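Local coordinates for uncharacterized protein (PDB 3EUR) that is of unknown function but carries a thioredoxin-like fold, so a role in thiol-disulfide or related redox chemistry is conceivable, though not established, at residues 48-53 against 91-96; 126-131 against 137-142; 107-112 against 116-121; 37-42 against 87-92. All coordinates share one frame; numbering follows the deposited sequence. Where two conformers were deposited one is given.

Contact 1 (48-53 against 91-96); sequences EMIEGL and KEWTNG
The indole NE1 of Trp-93 and the backbone O of Leu-53 share one water, which accepts from NE1 at 3.3 Å and donates to Leu-53 O at 3.2 Å. Both are long bonds, and this water sits in the plane of the indole, at its edge. The direct touching is apolar and falls to the six-membered half of the ring. Leu-53 lays its CB 3.7 Å from Trp-93 CZ2, coming in obliquely, and its CD1 reaches CH2 as well. One turn back, Ile-50 sends in CG2, the branch that lies anti to its own backbone N, to 4.0 Å from Trp-93 CH2. The carbonyl O of Ile-50 meets the same CH2 corner at 3.8 Å, near the ring plane, a carbon contact and no hydrogen bond. With CG of Trp-93 anti to its carbonyl carbon (chi1 -57°), the indole is carried across to the helix. This is helix-on-sheet packing of a thioredoxin-like fold: helix 44-55 sets Leu-53 against Leu-35 and Phe-37 of strand 33-38, while Trp-93, just ahead of strand 94-97, also rests on Val-70 of strand 68-74.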
loop_
_atom_site.group_PDB
_atom_site.type_symbol
_atom_site.label_atom_id
_atom_site.label_comp_id
_atom_site.label_asym_id
_atom_site.label_seq_id
_atom_site.Cartn_x
_atom_site.Cartn_y
_atom_site.Cartn_z
ATOM N N GLU A 48 -2.060 -5.235 -13.172
ATOM C CA GLU A 48 -2.913 -4.198 -13.709
ATOM C C GLU A 48 -3.120 -3.072 -12.706
ATOM O O GLU A 48 -3.267 -1.915 -13.119
ATOM C CB GLU A 48 -4.237 -4.782 -14.174
ATOM C CG GLU A 48 -4.096 -5.726 -15.387
ATOM C CD GLU A 48 -3.327 -5.129 -16.585
ATOM O OE1 GLU A 48 -3.777 -4.073 -17.132
ATOM O OE2 GLU A 48 -2.279 -5.734 -16.978
HETATM N N MSE A 49 -3.140 -3.383 -11.415
HETATM C CA MSE A 49 -3.259 -2.303 -10.421
HETATM C C MSE A 49 -2.003 -1.433 -10.409
HETATM O O MSE A 49 -2.110 -0.216 -10.336
HETATM C CB MSE A 49 -3.534 -2.854 -9.020
HETATM C CG MSE A 49 -3.841 -1.739 -7.976
HETATM SE SE MSE A 49 -4.538 -2.386 -6.296
HETATM C CE MSE A 49 -6.331 -2.744 -6.859
ATOM N N ILE A 50 -0.816 -2.031 -10.542
ATOM C CA ILE A 50 0.405 -1.247 -10.669
ATOM C C ILE A 50 0.298 -0.317 -11.873
ATOM O O ILE A 50 0.563 0.870 -11.774
ATOM C CB ILE A 50 1.665 -2.130 -10.806
ATOM C CG1 ILE A 50 1.962 -2.873 -9.489
ATOM C CG2 ILE A 50 2.844 -1.270 -11.148
ATOM C CD1 ILE A 50 3.109 -3.905 -9.586
ATOM N N GLU A 51 -0.112 -0.869 -13.009
ATOM C CA GLU A 51 -0.209 -0.077 -14.196
ATOM C C GLU A 51 -1.232 1.036 -14.042
ATOM O O GLU A 51 -1.027 2.185 -14.471
ATOM C CB GLU A 51 -0.607 -0.994 -15.361
ATOM C CG GLU A 51 0.586 -1.675 -15.987
ATOM C CD GLU A 51 1.347 -0.669 -16.828
ATOM O OE1 GLU A 51 0.780 -0.224 -17.833
ATOM O OE2 GLU A 51 2.464 -0.255 -16.445
ATOM N N GLY A 52 -2.346 0.718 -13.400
ATOM C CA GLY A 52 -3.381 1.687 -13.147
ATOM C C GLY A 52 -2.945 2.829 -12.272
ATOM O O GLY A 52 -3.298 4.002 -12.518
ATOM N N LEU A 53 -2.204 2.496 -11.212
ATOM C CA LEU A 53 -1.687 3.533 -10.317
ATOM C C LEU A 53 -0.700 4.440 -11.035
ATOM O O LEU A 53 -0.743 5.665 -10.875
ATOM C CB LEU A 53 -0.991 2.862 -9.118
ATOM C CG LEU A 53 -1.895 2.251 -8.052
ATOM C CD1 LEU A 53 -1.082 1.265 -7.204
ATOM C CD2 LEU A 53 -2.558 3.338 -7.198
ATOM N N LYS A 91 9.570 3.668 -8.868
ATOM C CA LYS A 91 10.678 3.907 -7.937
ATOM C C LYS A 91 10.326 4.880 -6.814
ATOM O O LYS A 91 10.832 4.785 -5.697
ATOM C CB LYS A 91 11.946 4.413 -8.691
ATOM C CG LYS A 91 11.807 5.822 -9.249
ATOM C CD LYS A 91 13.066 6.307 -10.020
ATOM C CE LYS A 91 12.683 6.941 -11.360
ATOM N NZ LYS A 91 13.818 6.948 -12.294
ATOM N N GLU A 92 9.427 5.807 -7.125
ATOM C CA GLU A 92 8.988 6.810 -6.165
ATOM C C GLU A 92 8.211 6.201 -5.001
ATOM O O GLU A 92 8.209 6.751 -3.900
ATOM C CB GLU A 92 8.139 7.877 -6.861
ATOM C CG GLU A 92 8.898 8.705 -7.884
ATOM C CD GLU A 92 9.276 7.905 -9.115
ATOM O OE1 GLU A 92 8.617 6.879 -9.385
ATOM O OE2 GLU A 92 10.233 8.303 -9.813
ATOM N N TRP A 93 7.550 5.071 -5.239
ATOM C CA TRP A 93 6.760 4.452 -4.195
ATOM C C TRP A 93 7.705 3.842 -3.150
ATOM O O TRP A 93 8.895 3.608 -3.450
ATOM C CB TRP A 93 5.863 3.357 -4.773
ATOM C CG TRP A 93 4.935 3.812 -5.863
ATOM C CD1 TRP A 93 4.613 5.096 -6.225
ATOM C CD2 TRP A 93 4.198 2.952 -6.721
ATOM N NE1 TRP A 93 3.735 5.062 -7.267
ATOM C CE2 TRP A 93 3.454 3.775 -7.596
ATOM C CE3 TRP A 93 4.106 1.562 -6.859
ATOM C CZ2 TRP A 93 2.665 3.252 -8.623
ATOM C CZ3 TRP A 93 3.306 1.065 -7.850
ATOM C CH2 TRP A 93 2.604 1.916 -8.719
ATOM N N THR A 94 7.172 3.594 -1.961
ATOM C CA THR A 94 7.915 2.915 -0.905
ATOM C C THR A 94 7.459 1.463 -0.928
ATOM O O THR A 94 6.298 1.186 -0.664
ATOM C CB THR A 94 7.673 3.591 0.415
ATOM O OG1 THR A 94 8.065 4.981 0.331
ATOM C CG2 THR A 94 8.479 2.871 1.531
ATOM N N ASN A 95 8.355 0.554 -1.304
ATOM C CA ASN A 95 8.005 -0.801 -1.628
ATOM C C ASN A 95 8.665 -1.750 -0.624
ATOM O O ASN A 95 9.862 -1.900 -0.651
ATOM C CB ASN A 95 8.449 -1.048 -3.085
ATOM C CG ASN A 95 7.827 -0.009 -4.090
ATOM O OD1 ASN A 95 6.587 0.117 -4.127
ATOM N ND2 ASN A 95 8.682 0.699 -4.943
ATOM N N GLY A 96 7.891 -2.340 0.275
ATOM C CA GLY A 96 8.432 -3.173 1.316
ATOM C C GLY A 96 7.767 -4.521 1.436
ATOM O O GLY A 96 6.732 -4.785 0.835
HETATM O O HOH W 1 2.033 6.522 -9.657
#

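Contact 2 (126-131 against 137-142); sequences VLLKDA and EQYLAE
Tyr-139 covers both Leu-127 and Leu-128, and these three side chains make essentially the whole contact. The tyrosine gives up the most surface, about 85 Å², and each leucine about 40 Å². Its CG stands anti to the backbone N (chi1 -176°), which carries the ring off helix 133-141 to the bulged edge strand. Leu-128 works near the root of that side chain: CD1 lies 3.8 Å from Tyr-139 CB, and CD2 comes to 4.0 Å from ring atom CD1 of Tyr-139. Leu-128 and the tyrosine run antiparallel alongside one another. Leu-127 takes the far end, lying across the tyrosine and nearly perpendicular to it. Its CD2 is 3.6 Å from Tyr-139 OH, and its CB is 4.0 Å from CZ of the same ring.

That two successive residues can both serve one ring follows from a classic beta bulge, in which Leu-127 and Leu-128 together face Leu-119 of strand 116-120. Leu-119 itself also touches Tyr-139, while Leu-128 reaches Lys-135 and Val-136 earlier in the helix. The chemistry is that of carbon surfaces: the phenol oxygen meets Leu-127 through methyl and methylene groups, so between these segments the helix is held to one outermost strand, 126-131, by shape and by burial of apolar surface, without a directional polar bond.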
loop_
_atom_site.group_PDB
_atom_site.type_symbol
_atom_site.label_atom_id
_atom_site.label_comp_id
_atom_site.label_asym_id
_atom_site.label_seq_id
_atom_site.Cartn_x
_atom_site.Cartn_y
_atom_site.Cartn_z
ATOM N N VAL A 126 -8.328 5.591 8.617
ATOM C CA VAL A 126 -8.825 5.025 7.396
ATOM C C VAL A 126 -9.870 5.928 6.772
ATOM O O VAL A 126 -10.932 6.140 7.327
ATOM C CB VAL A 126 -9.375 3.593 7.605
ATOM C CG1 VAL A 126 -9.990 3.060 6.329
ATOM C CG2 VAL A 126 -8.316 2.681 8.135
ATOM N N LEU A 127 -9.556 6.448 5.587
ATOM C CA LEU A 127 -10.463 7.209 4.730
ATOM C C LEU A 127 -11.220 6.310 3.778
ATOM O O LEU A 127 -12.397 6.579 3.479
ATOM C CB LEU A 127 -9.706 8.279 3.966
ATOM C CG LEU A 127 -8.916 9.310 4.783
ATOM C CD1 LEU A 127 -8.152 10.223 3.871
ATOM C CD2 LEU A 127 -9.822 10.037 5.764
ATOM N N LEU A 128 -10.572 5.296 3.215
ATOM C CA LEU A 128 -11.205 4.298 2.376
ATOM C C LEU A 128 -10.589 2.946 2.729
ATOM O O LEU A 128 -9.379 2.820 2.818
ATOM C CB LEU A 128 -10.993 4.545 0.887
ATOM C CG LEU A 128 -11.534 5.797 0.283
ATOM C CD1 LEU A 128 -10.969 6.002 -1.127
ATOM C CD2 LEU A 128 -13.070 5.769 0.272
ATOM N N LYS A 129 -11.442 1.961 2.987
ATOM C CA LYS A 129 -11.071 0.598 3.263
ATOM C C LYS A 129 -11.296 -0.284 2.032
ATOM O O LYS A 129 -12.425 -0.372 1.556
ATOM C CB LYS A 129 -11.889 0.053 4.456
ATOM C CG LYS A 129 -11.668 -1.471 4.620
ATOM C CD LYS A 129 -12.317 -2.032 5.865
ATOM C CE LYS A 129 -11.947 -3.472 6.103
ATOM N NZ LYS A 129 -12.539 -4.002 7.408
ATOM N N ASP A 130 -10.289 -1.028 1.579
ATOM C CA ASP A 130 -10.431 -1.951 0.489
ATOM C C ASP A 130 -11.168 -1.320 -0.707
ATOM O O ASP A 130 -12.172 -1.801 -1.166
ATOM C CB ASP A 130 -11.052 -3.241 1.020
ATOM C CG ASP A 130 -11.160 -4.239 -0.033
ATOM O OD1 ASP A 130 -10.458 -4.034 -1.047
ATOM O OD2 ASP A 130 -11.938 -5.227 0.133
ATOM N N ALA A 131 -10.634 -0.226 -1.167
ATOM C CA ALA A 131 -11.185 0.552 -2.258
ATOM C C ALA A 131 -10.628 0.111 -3.583
ATOM O O ALA A 131 -9.465 -0.250 -3.684
ATOM C CB ALA A 131 -10.890 2.043 -2.003
ATOM N N GLU A 137 -9.639 7.462 -6.766
ATOM C CA GLU A 137 -9.577 8.631 -7.642
ATOM C C GLU A 137 -10.762 9.547 -7.395
ATOM O O GLU A 137 -10.638 10.762 -7.350
ATOM C CB GLU A 137 -9.535 8.206 -9.117
ATOM C CG GLU A 137 -8.300 7.440 -9.519
ATOM C CD GLU A 137 -8.441 6.909 -10.926
ATOM O OE1 GLU A 137 -9.358 6.066 -11.152
ATOM O OE2 GLU A 137 -7.643 7.301 -11.812
ATOM N N GLN A 138 -11.960 8.956 -7.280
ATOM C CA GLN A 138 -13.144 9.750 -7.028
ATOM C C GLN A 138 -13.053 10.521 -5.715
ATOM O O GLN A 138 -13.397 11.701 -5.649
ATOM C CB GLN A 138 -14.380 8.855 -7.055
ATOM C CG GLN A 138 -15.652 9.630 -7.131
ATOM C CD GLN A 138 -16.871 8.784 -6.871
ATOM O OE1 GLN A 138 -16.946 7.614 -7.288
ATOM N NE2 GLN A 138 -17.854 9.374 -6.161
ATOM N N TYR A 139 -12.584 9.851 -4.676
ATOM C CA TYR A 139 -12.455 10.489 -3.361
ATOM C C TYR A 139 -11.509 11.675 -3.434
ATOM O O TYR A 139 -11.783 12.754 -2.930
ATOM C CB TYR A 139 -11.945 9.439 -2.387
ATOM C CG TYR A 139 -11.859 9.941 -0.974
ATOM C CD1 TYR A 139 -12.884 9.721 -0.081
ATOM C CD2 TYR A 139 -10.771 10.648 -0.522
ATOM C CE1 TYR A 139 -12.836 10.179 1.224
ATOM C CE2 TYR A 139 -10.715 11.127 0.785
ATOM C CZ TYR A 139 -11.752 10.889 1.643
ATOM O OH TYR A 139 -11.739 11.338 2.948
ATOM N N LEU A 140 -10.350 11.458 -4.066
ATOM C CA LEU A 140 -9.340 12.500 -4.116
ATOM C C LEU A 140 -9.719 13.665 -5.038
ATOM O O LEU A 140 -9.289 14.795 -4.823
ATOM C CB LEU A 140 -7.994 11.931 -4.569
ATOM C CG LEU A 140 -7.306 10.975 -3.585
ATOM C CD1 LEU A 140 -6.136 10.307 -4.299
ATOM C CD2 LEU A 140 -6.950 11.727 -2.269
ATOM N N ALA A 141 -10.489 13.418 -6.091
ATOM C CA ALA A 141 -10.902 14.480 -7.013
ATOM C C ALA A 141 -12.023 15.345 -6.443
ATOM O O ALA A 141 -12.338 16.400 -6.950
ATOM C CB ALA A 141 -11.294 13.837 -8.330
ATOM N N GLU A 142 -12.634 14.940 -5.356
ATOM C CA GLU A 142 -13.708 15.725 -4.699
ATOM C C GLU A 142 -13.262 17.127 -4.372
ATOM O O GLU A 142 -12.104 17.344 -3.983
ATOM C CB GLU A 142 -14.146 15.037 -3.398
ATOM C CG GLU A 142 -14.761 13.756 -3.691
ATOM C CD GLU A 142 -15.391 13.019 -2.491
ATOM O OE1 GLU A 142 -15.195 13.436 -1.312
ATOM O OE2 GLU A 142 -16.064 11.982 -2.742
ATOM O OXT GLU A 142 -14.094 18.058 -4.515
#

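Contact 3 (107-112 against 116-121); sequences NLYDLR and TLYLLD
Tyr-109 and Tyr-118 form a T-shaped (edge-to-face) pair, in the thioredoxin-like fold where the loop after helix 102-105 leads back to strand 116-120. The ring centroids are 5.4 Å apart and the planes stand at 87°. Tyr-109 supplies the edge: its CD1 comes to 3.9 Å from Tyr-118 CE2, and its CE1 lies over the centre of the Tyr-118 face. The hydroxyl of Tyr-109 is bonded to the backbone O of Leu-12, which fixes the far end of the ring that offers the edge; the same ring also packs on Leu-36 and Ile-38 of strand 33-38.

Water carries the polar part of the contact. Three molecules join the backbone of Asp-110 to the strand: one accepts from Asp-110 N and pairs with Tyr-118 OH, while two others donate to Asp-110 O, one reaching Tyr-118 OH at 2.6 Å and the other Thr-116 OG1. The phenol oxygen is thus tied through water to both N and O of Asp-110.

Charge pairing stays within the loop. Arg-112 grips the Asp-110 carboxylate side-on, and its backbone N closes an Asx turn on OD1. OD1 therefore takes two donors from opposite faces of the carboxylate plane, Arg-112 N at 3.1 Å and Arg-112 NE at 2.9 Å, while Arg-112 NH2 meets Asp-110 OD2 at 2.8 Å.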
loop_
_atom_site.group_PDB
_atom_site.type_symbol
_atom_site.label_atom_id
_atom_site.label_comp_id
_atom_site.label_asym_id
_atom_site.label_seq_id
_atom_site.Cartn_x
_atom_site.Cartn_y
_atom_site.Cartn_z
ATOM N N ASN A 107 -3.148 -11.573 11.819
ATOM C CA ASN A 107 -4.444 -11.237 11.164
ATOM C C ASN A 107 -4.715 -9.757 11.200
ATOM O O ASN A 107 -5.793 -9.328 11.567
ATOM C CB ASN A 107 -5.600 -11.939 11.886
ATOM C CG ASN A 107 -5.608 -13.384 11.613
ATOM O OD1 ASN A 107 -5.885 -13.817 10.476
ATOM N ND2 ASN A 107 -5.270 -14.161 12.624
ATOM N N LEU A 108 -3.705 -8.964 10.879
ATOM C CA LEU A 108 -3.844 -7.515 11.023
ATOM C C LEU A 108 -4.681 -6.856 9.929
ATOM O O LEU A 108 -5.323 -5.835 10.192
ATOM C CB LEU A 108 -2.476 -6.851 11.034
ATOM C CG LEU A 108 -1.511 -7.224 12.159
ATOM C CD1 LEU A 108 -0.252 -6.394 12.053
ATOM C CD2 LEU A 108 -2.239 -7.055 13.510
ATOM N N TYR A 109 -4.657 -7.435 8.732
ATOM C CA TYR A 109 -5.400 -6.981 7.573
ATOM C C TYR A 109 -5.992 -8.214 6.897
ATOM O O TYR A 109 -5.392 -9.270 6.866
ATOM C CB TYR A 109 -4.518 -6.241 6.526
ATOM C CG TYR A 109 -4.051 -4.865 6.975
ATOM C CD1 TYR A 109 -4.664 -3.715 6.540
ATOM C CD2 TYR A 109 -3.007 -4.733 7.856
ATOM C CE1 TYR A 109 -4.252 -2.481 6.976
ATOM C CE2 TYR A 109 -2.601 -3.511 8.319
ATOM C CZ TYR A 109 -3.222 -2.368 7.878
ATOM O OH TYR A 109 -2.831 -1.123 8.295
ATOM N N ASP A 110 -7.164 -8.061 6.321
ATOM C CA ASP A 110 -7.810 -9.103 5.519
ATOM C C ASP A 110 -7.055 -9.208 4.206
ATOM O O ASP A 110 -7.011 -8.237 3.455
ATOM C CB ASP A 110 -9.254 -8.708 5.273
ATOM C CG ASP A 110 -10.056 -9.713 4.489
ATOM O OD1 ASP A 110 -9.551 -10.774 4.086
ATOM O OD2 ASP A 110 -11.247 -9.418 4.259
ATOM N N LEU A 111 -6.472 -10.372 3.923
ATOM C CA LEU A 111 -5.666 -10.609 2.760
ATOM C C LEU A 111 -6.381 -11.425 1.685
ATOM O O LEU A 111 -5.785 -11.780 0.683
ATOM C CB LEU A 111 -4.356 -11.294 3.166
ATOM C CG LEU A 111 -3.487 -10.538 4.153
ATOM C CD1 LEU A 111 -2.240 -11.321 4.438
ATOM C CD2 LEU A 111 -3.157 -9.137 3.646
ATOM N N ARG A 112 -7.657 -11.756 1.886
ATOM C CA ARG A 112 -8.307 -12.711 0.995
ATOM C C ARG A 112 -8.365 -12.219 -0.424
ATOM O O ARG A 112 -8.323 -13.029 -1.341
ATOM C CB ARG A 112 -9.690 -13.044 1.483
ATOM C CG ARG A 112 -9.626 -13.893 2.727
ATOM C CD ARG A 112 -11.012 -14.131 3.313
ATOM N NE ARG A 112 -11.544 -12.869 3.800
ATOM C CZ ARG A 112 -12.778 -12.651 4.222
ATOM N NH1 ARG A 112 -13.656 -13.633 4.189
ATOM N NH2 ARG A 112 -13.114 -11.447 4.636
ATOM N N THR A 116 -5.193 -5.066 -2.681
ATOM C CA THR A 116 -6.123 -4.197 -1.975
ATOM C C THR A 116 -5.506 -2.859 -1.570
ATOM O O THR A 116 -4.349 -2.759 -1.164
ATOM C CB THR A 116 -6.690 -4.886 -0.718
ATOM O OG1 THR A 116 -6.854 -6.287 -0.969
ATOM C CG2 THR A 116 -8.035 -4.283 -0.340
ATOM N N LEU A 117 -6.322 -1.821 -1.692
ATOM C CA LEU A 117 -5.954 -0.453 -1.353
ATOM C C LEU A 117 -6.668 0.057 -0.132
ATOM O O LEU A 117 -7.863 -0.150 0.035
ATOM C CB LEU A 117 -6.291 0.479 -2.529
ATOM C CG LEU A 117 -5.586 0.222 -3.839
ATOM C CD1 LEU A 117 -6.163 1.152 -4.920
ATOM C CD2 LEU A 117 -4.082 0.438 -3.732
ATOM N N TYR A 118 -5.920 0.754 0.716
ATOM C CA TYR A 118 -6.475 1.589 1.781
ATOM C C TYR A 118 -5.967 3.003 1.589
ATOM O O TYR A 118 -4.788 3.188 1.342
ATOM C CB TYR A 118 -6.052 1.116 3.190
ATOM C CG TYR A 118 -6.622 -0.178 3.642
ATOM C CD1 TYR A 118 -7.585 -0.176 4.644
ATOM C CD2 TYR A 118 -6.271 -1.363 3.070
ATOM C CE1 TYR A 118 -8.152 -1.324 5.116
ATOM C CE2 TYR A 118 -6.872 -2.592 3.523
ATOM C CZ TYR A 118 -7.835 -2.515 4.527
ATOM O OH TYR A 118 -8.441 -3.686 4.991
ATOM N N LEU A 119 -6.847 3.990 1.726
ATOM C CA LEU A 119 -6.437 5.385 1.735
ATOM C C LEU A 119 -6.503 5.869 3.165
ATOM O O LEU A 119 -7.541 5.739 3.822
ATOM C CB LEU A 119 -7.313 6.238 0.822
ATOM C CG LEU A 119 -6.871 7.705 0.685
ATOM C CD1 LEU A 119 -5.600 7.856 -0.043
ATOM C CD2 LEU A 119 -8.003 8.546 0.051
ATOM N N LEU A 120 -5.372 6.386 3.653
ATOM C CA LEU A 120 -5.202 6.798 5.040
ATOM C C LEU A 120 -4.840 8.284 5.115
ATOM O O LEU A 120 -4.124 8.792 4.227
ATOM C CB LEU A 120 -4.066 5.997 5.690
ATOM C CG LEU A 120 -4.100 4.498 5.518
ATOM C CD1 LEU A 120 -2.869 3.841 6.170
ATOM C CD2 LEU A 120 -5.365 3.860 6.031
ATOM N N ASP A 121 -5.325 8.982 6.131
ATOM C CA ASP A 121 -4.958 10.366 6.336
ATOM C C ASP A 121 -3.598 10.464 7.053
ATOM O O ASP A 121 -2.899 9.475 7.238
ATOM C CB ASP A 121 -6.088 11.162 7.033
ATOM C CG ASP A 121 -6.177 10.956 8.528
ATOM O OD1 ASP A 121 -5.365 10.186 9.127
ATOM O OD2 ASP A 121 -7.062 11.605 9.105
HETATM O O HOH W 2 -8.330 -5.441 7.134
HETATM O O HOH W 3 -8.014 -8.403 0.846
HETATM O O HOH W 4 -8.289 -5.718 3.412
#

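Contact 4 (37-42 against 87-92); sequences FINNPG and NDFAKE
Phe-89 holds CG anti to its carbonyl carbon (chi1 -65°), and Phe-37 holds CG anti to its backbone N (chi1 171°); together these bring the outer edge of one ring to the other. Phe-37 CE2 sits 3.8 Å from Phe-89 CE1, in the plane of the Phe-89 ring. Next along that edge, the side-chain amide of Asn-39 meets Phe-89 near CZ, coming from the opposite direction, its plane 55° from the ring. Pro-41 follows, lying athwart the phenylalanine side chain, with CG 3.9 Å from Phe-89 CZ. In this thioredoxin-like fold the three partners line the end of strand 33-38 and the loop leading to helix 44-55, and the loop before strand 94-97 inserts Phe-89 beside them. Phe-37 also packs on Met-49 and Ile-50 of helix 44-55, and Pro-41 on Trp-82 and His-85 of helix 79-85. An Asx turn spans Pro-41: Gly-42 N donates to Asn-40 OD1 at 3.0 Å, in the carbonyl plane.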
loop_
_atom_site.group_PDB
_atom_site.type_symbol
_atom_site.label_atom_id
_atom_site.label_comp_id
_atom_site.label_asym_id
_atom_site.label_seq_id
_atom_site.Cartn_x
_atom_site.Cartn_y
_atom_site.Cartn_z
ATOM N N PHE A 37 -0.952 -0.156 -0.354
ATOM C CA PHE A 37 -1.168 -1.059 -1.459
ATOM C C PHE A 37 -0.656 -2.443 -1.085
ATOM O O PHE A 37 0.533 -2.693 -1.157
ATOM C CB PHE A 37 -0.502 -0.451 -2.694
ATOM C CG PHE A 37 -0.427 -1.334 -3.923
ATOM C CD1 PHE A 37 -1.329 -2.364 -4.200
ATOM C CD2 PHE A 37 0.539 -1.060 -4.884
ATOM C CE1 PHE A 37 -1.202 -3.114 -5.347
ATOM C CE2 PHE A 37 0.656 -1.817 -6.027
ATOM C CZ PHE A 37 -0.227 -2.834 -6.267
ATOM N N ILE A 38 -1.556 -3.329 -0.661
ATOM C CA ILE A 38 -1.189 -4.696 -0.250
ATOM C C ILE A 38 -1.188 -5.548 -1.482
ATOM O O ILE A 38 -2.187 -5.615 -2.179
ATOM C CB ILE A 38 -2.133 -5.245 0.816
ATOM C CG1 ILE A 38 -2.356 -4.249 1.952
ATOM C CG2 ILE A 38 -1.620 -6.583 1.297
ATOM C CD1 ILE A 38 -3.395 -4.669 3.003
ATOM N N ASN A 39 -0.069 -6.186 -1.800
ATOM C CA ASN A 39 0.106 -6.795 -3.138
ATOM C C ASN A 39 0.823 -8.117 -2.980
ATOM O O ASN A 39 1.546 -8.341 -2.002
ATOM C CB ASN A 39 0.909 -5.846 -4.006
ATOM C CG ASN A 39 2.284 -5.629 -3.497
ATOM O OD1 ASN A 39 2.572 -4.676 -2.735
ATOM N ND2 ASN A 39 3.139 -6.513 -3.817
ATOM N N ASN A 40 0.624 -8.991 -3.942
ATOM C CA ASN A 40 1.491 -10.160 -4.073
ATOM C C ASN A 40 1.697 -10.121 -5.521
ATOM O O ASN A 40 0.766 -10.399 -6.281
ATOM C CB ASN A 40 0.835 -11.490 -3.613
ATOM C CG ASN A 40 1.781 -12.637 -3.761
ATOM O OD1 ASN A 40 2.550 -12.677 -4.723
ATOM N ND2 ASN A 40 1.766 -13.567 -2.804
ATOM N N PRO A 41 2.865 -9.676 -5.925
ATOM C CA PRO A 41 3.011 -9.382 -7.337
ATOM C C PRO A 41 3.188 -10.640 -8.182
ATOM O O PRO A 41 3.323 -10.531 -9.406
ATOM C CB PRO A 41 4.264 -8.510 -7.405
ATOM C CG PRO A 41 4.753 -8.309 -6.015
ATOM C CD PRO A 41 4.039 -9.262 -5.125
ATOM N N GLY A 42 3.161 -11.830 -7.583
ATOM C CA GLY A 42 2.857 -13.015 -8.370
ATOM C C GLY A 42 1.424 -13.162 -8.925
ATOM O O GLY A 42 0.903 -14.294 -8.888
ATOM N N ASN A 87 11.129 -4.183 -9.269
ATOM C CA ASN A 87 11.216 -3.080 -10.188
ATOM C C ASN A 87 9.972 -2.828 -11.012
ATOM O O ASN A 87 9.933 -1.823 -11.718
ATOM C CB ASN A 87 12.456 -3.187 -11.090
ATOM C CG ASN A 87 13.717 -3.086 -10.287
ATOM O OD1 ASN A 87 14.377 -4.081 -10.094
ATOM N ND2 ASN A 87 14.041 -1.889 -9.801
ATOM N N ASP A 88 8.934 -3.637 -10.831
ATOM C CA ASP A 88 7.642 -3.389 -11.453
ATOM C C ASP A 88 6.974 -2.157 -10.848
ATOM O O ASP A 88 6.159 -1.493 -11.499
ATOM C CB ASP A 88 6.685 -4.572 -11.243
ATOM C CG ASP A 88 7.128 -5.829 -11.934
ATOM O OD1 ASP A 88 8.128 -5.773 -12.681
ATOM O OD2 ASP A 88 6.457 -6.858 -11.717
ATOM N N PHE A 89 7.276 -1.887 -9.589
ATOM C CA PHE A 89 6.711 -0.772 -8.864
ATOM C C PHE A 89 7.384 0.515 -9.299
ATOM O O PHE A 89 8.537 0.506 -9.699
ATOM C CB PHE A 89 6.930 -0.973 -7.351
ATOM C CG PHE A 89 6.200 -2.168 -6.781
ATOM C CD1 PHE A 89 4.851 -2.108 -6.498
ATOM C CD2 PHE A 89 6.829 -3.365 -6.651
ATOM C CE1 PHE A 89 4.153 -3.224 -6.001
ATOM C CE2 PHE A 89 6.134 -4.486 -6.189
ATOM C CZ PHE A 89 4.784 -4.390 -5.871
ATOM N N ALA A 90 6.680 1.625 -9.260
ATOM C CA ALA A 90 7.339 2.890 -9.472
ATOM C C ALA A 90 8.421 3.125 -8.437
ATOM O O ALA A 90 8.215 2.871 -7.251
ATOM C CB ALA A 90 6.315 4.036 -9.463
ATOM N N LYS A 91 9.570 3.668 -8.868
ATOM C CA LYS A 91 10.678 3.907 -7.937
ATOM C C LYS A 91 10.326 4.880 -6.814
ATOM O O LYS A 91 10.832 4.785 -5.697
ATOM C CB LYS A 91 11.946 4.413 -8.691
ATOM C CG LYS A 91 11.807 5.822 -9.249
ATOM C CD LYS A 91 13.066 6.307 -10.020
ATOM C CE LYS A 91 12.683 6.941 -11.360
ATOM N NZ LYS A 91 13.818 6.948 -12.294
ATOM N N GLU A 92 9.427 5.807 -7.125
ATOM C CA GLU A 92 8.988 6.810 -6.165
ATOM C C GLU A 92 8.211 6.201 -5.001
ATOM O O GLU A 92 8.209 6.751 -3.900
ATOM C CB GLU A 92 8.139 7.877 -6.861
ATOM C CG GLU A 92 8.898 8.705 -7.884
ATOM C CD GLU A 92 9.276 7.905 -9.115
ATOM O OE1 GLU A 92 8.617 6.879 -9.385
ATOM O OE2 GLU A 92 10.233 8.303 -9.813
#

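All four contacts reach one mixed sheet. Contacts 1 and 4 come first along the chain and are close neighbours, centres about 5 Å apart: they share Lys-91 and Glu-92, and Asn-95 ND2 bonds to Ala-90 O between them. Both tie the strand 33-38 to helix 44-55 region to the approach to strand 94-97. Contact 3 follows, across the chain's centre, its centre about 16 Å from that of contact 1 and 15 Å from that of contact 4, with strand 116-120 pairing beside strand 33-38. Contact 2 comes last, its centre about 13 Å from that of contact 3, fastening the C-terminal helix to edge strand 126-131, the next neighbour of 116-120. The set thus follows the sheet from its central strands to one edge.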